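Local coordinates for protein precorrin-8x Methyl Mutase (Thermus thermophilus, PDB 1V9C) that probably catalyses the methyl migration that rearranges precorrin-8X on the route to adenosylcobalamin, at residues 117-120 / 121-125. Residues are numbered along the deposited sequence; the frame is centred on the assembly and turned at random.
Sequences VAYA and WEKGL
Val117 O accepts the backbone N-H of Trp121 in an i to i+4 helical bond. The bond is nearly straight. The side chain of Val117 is buried against helix 137-147, where it meets Phe139, Ala142 and Ala146. Ala118 O takes the N-H of Glu122 in the next helical bond, although the position of this oxygen is less sure. The carboxylate of Glu122 has its polar partner elsewhere, in a salt bridge from OE2 to Arg104 NH1 on helix 99-107. Tyr119 serves the contact twice. Its O accepts Lys123 N at 2.9 Å, and its ring meets the lysine chain in a CH-pi contact. Lys123 CG stands over one face of the ring, 3.7 Å from the ring centroid and displaced toward the rim. The lysine chain bends at chi2 (-69°) and runs out past the rim, where Lys123 CE comes 3.5 Å from Tyr119 CE1. The ring also meets the ring of His98, with the two planes inclined to each other. An alanine in place of Tyr119 would probably leave Lys123 CG without its CH-pi partner and open a gap beside His98. Helix 112-122 finishes here in a Schellman motif. Gly124 supplies the positive phi (65°), and its N bonds back to Trp121 O. Ala120 O then takes Leu125 N at 2.9 Å, the i to i+5 bond of the motif. This bond is bent, with an angle of 132° at the hydrogen, and the donor lies off the carbonyl plane. Ala120 CB lies 4.3 Å from Leu125 CB, an apolar contact across the turn. Ala120 also touches Leu95, while Leu125 reaches Arg68.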
ATOM      1  N   VAL B 117      14.798  -5.256 -14.905  1.00 51.03           N
ATOM      2  CA  VAL B 117      14.366  -5.132 -16.298  1.00 53.65           C
ATOM      3  C   VAL B 117      15.180  -6.072 -17.191  1.00 54.82           C
ATOM      4  O   VAL B 117      14.622  -6.906 -17.911  1.00 52.71           O
ATOM      5  CB  VAL B 117      14.551  -3.695 -16.823  1.00 51.88           C
ATOM      6  CG1 VAL B 117      13.959  -3.580 -18.214  1.00 49.38           C
ATOM      7  CG2 VAL B 117      13.902  -2.706 -15.882  1.00 52.31           C
ATOM      8  N   ALA B 118      16.502  -5.921 -17.141  1.00 55.52           N
ATOM      9  CA  ALA B 118      17.409  -6.752 -17.926  1.00 55.94           C
ATOM     10  C   ALA B 118      17.007  -8.209 -17.769  1.00 53.92           C
ATOM     11  O   ALA B 118      16.886  -8.939 -18.751  1.00 53.54           O
ATOM     12  CB  ALA B 118      18.846  -6.553 -17.455  1.00 54.76           C
ATOM     13  N   TYR B 119      16.799  -8.627 -16.527  1.00 51.94           N
ATOM     14  CA  TYR B 119      16.388  -9.994 -16.262  1.00 52.24           C
ATOM     15  C   TYR B 119      15.063 -10.279 -16.967  1.00 53.00           C
ATOM     16  O   TYR B 119      14.958 -11.225 -17.747  1.00 54.56           O
ATOM     17  CB  TYR B 119      16.208 -10.223 -14.766  1.00 51.83           C
ATOM     18  CG  TYR B 119      15.621 -11.581 -14.452  1.00 55.16           C
ATOM     19  CD1 TYR B 119      16.430 -12.711 -14.385  1.00 52.55           C
ATOM     20  CD2 TYR B 119      14.244 -11.746 -14.285  1.00 55.12           C
ATOM     21  CE1 TYR B 119      15.887 -13.972 -14.163  1.00 55.77           C
ATOM     22  CE2 TYR B 119      13.690 -13.008 -14.064  1.00 57.39           C
ATOM     23  CZ  TYR B 119      14.520 -14.115 -14.007  1.00 55.99           C
ATOM     24  OH  TYR B 119      13.989 -15.367 -13.804  1.00 61.03           O
ATOM     25  N   ALA B 120      14.060  -9.450 -16.676  1.00 51.26           N
ATOM     26  CA  ALA B 120      12.726  -9.589 -17.252  1.00 49.72           C
ATOM     27  C   ALA B 120      12.778  -9.644 -18.764  1.00 49.21           C
ATOM     28  O   ALA B 120      12.142 -10.490 -19.382  1.00 49.31           O
ATOM     29  CB  ALA B 120      11.842  -8.428 -16.817  1.00 50.04           C
ATOM     30  N   TRP B 121      13.516  -8.720 -19.360  1.00 50.90           N
ATOM     31  CA  TRP B 121      13.637  -8.694 -20.808  1.00 54.51           C
ATOM     32  C   TRP B 121      14.265  -9.989 -21.313  1.00 53.98           C
ATOM     33  O   TRP B 121      13.630 -10.749 -22.041  1.00 53.96           O
ATOM     34  CB  TRP B 121      14.489  -7.508 -21.256  1.00 55.02           C
ATOM     35  CG  TRP B 121      14.359  -7.214 -22.719  1.00 59.53           C
ATOM     36  CD1 TRP B 121      13.444  -7.752 -23.591  1.00 60.65           C
ATOM     37  CD2 TRP B 121      15.112  -6.259 -23.469  1.00 58.56           C
ATOM     38  NE1 TRP B 121      13.583  -7.183 -24.833  1.00 62.22           N
ATOM     39  CE2 TRP B 121      14.600  -6.264 -24.789  1.00 61.91           C
ATOM     40  CE3 TRP B 121      16.169  -5.396 -23.156  1.00 61.11           C
ATOM     41  CZ2 TRP B 121      15.111  -5.436 -25.795  1.00 61.66           C
ATOM     42  CZ3 TRP B 121      16.678  -4.571 -24.156  1.00 62.94           C
ATOM     43  CH2 TRP B 121      16.146  -4.599 -25.461  1.00 62.79           C
ATOM     44  N   GLU B 122      15.506 -10.238 -20.911  1.00 54.24           N
ATOM     45  CA  GLU B 122      16.213 -11.440 -21.332  1.00 57.18           C
ATOM     46  C   GLU B 122      15.330 -12.673 -21.251  1.00 57.00           C
ATOM     47  O   GLU B 122      15.313 -13.488 -22.176  1.00 58.43           O
ATOM     48  CB  GLU B 122      17.457 -11.665 -20.471  1.00 58.89           C
ATOM     49  CG  GLU B 122      18.487 -10.553 -20.547  1.00 62.95           C
ATOM     50  CD  GLU B 122      19.699 -10.850 -19.692  1.00 67.42           C
ATOM     51  OE1 GLU B 122      20.560  -9.956 -19.535  1.00 69.85           O
ATOM     52  OE2 GLU B 122      19.786 -11.987 -19.177  1.00 68.65           O
ATOM     53  N   LYS B 123      14.596 -12.803 -20.148  1.00 55.87           N
ATOM     54  CA  LYS B 123      13.721 -13.952 -19.933  1.00 55.75           C
ATOM     55  C   LYS B 123      12.455 -13.897 -20.768  1.00 54.45           C
ATOM     56  O   LYS B 123      11.657 -14.834 -20.759  1.00 57.10           O
ATOM     57  CB  LYS B 123      13.340 -14.058 -18.454  1.00 56.73           C
ATOM     58  CG  LYS B 123      14.476 -14.466 -17.528  1.00 60.25           C
ATOM     59  CD  LYS B 123      14.901 -15.916 -17.758  1.00 62.29           C
ATOM     60  CE  LYS B 123      16.027 -16.327 -16.805  1.00 61.91           C
ATOM     61  NZ  LYS B 123      16.317 -17.788 -16.855  1.00 60.70           N
ATOM     62  N   GLY B 124      12.274 -12.799 -21.490  1.00 52.57           N
ATOM     63  CA  GLY B 124      11.088 -12.643 -22.305  1.00 54.38           C
ATOM     64  C   GLY B 124       9.849 -12.573 -21.435  1.00 55.03           C
ATOM     65  O   GLY B 124       9.005 -13.469 -21.472  1.00 58.07           O
ATOM     66  N   LEU B 125       9.744 -11.509 -20.642  1.00 53.70           N
ATOM     67  CA  LEU B 125       8.603 -11.321 -19.754  1.00 49.08           C
ATOM     68  C   LEU B 125       7.920  -9.990 -19.988  1.00 49.39           C
ATOM     69  O   LEU B 125       6.763  -9.815 -19.616  1.00 51.48           O
ATOM     70  CB  LEU B 125       9.037 -11.392 -18.287  1.00 47.76           C
ATOM     71  CG  LEU B 125       9.633 -12.707 -17.781  1.00 44.19           C
ATOM     72  CD1 LEU B 125       9.936 -12.587 -16.294  1.00 44.36           C
ATOM     73  CD2 LEU B 125       8.674 -13.844 -18.037  1.00 40.82           C
TER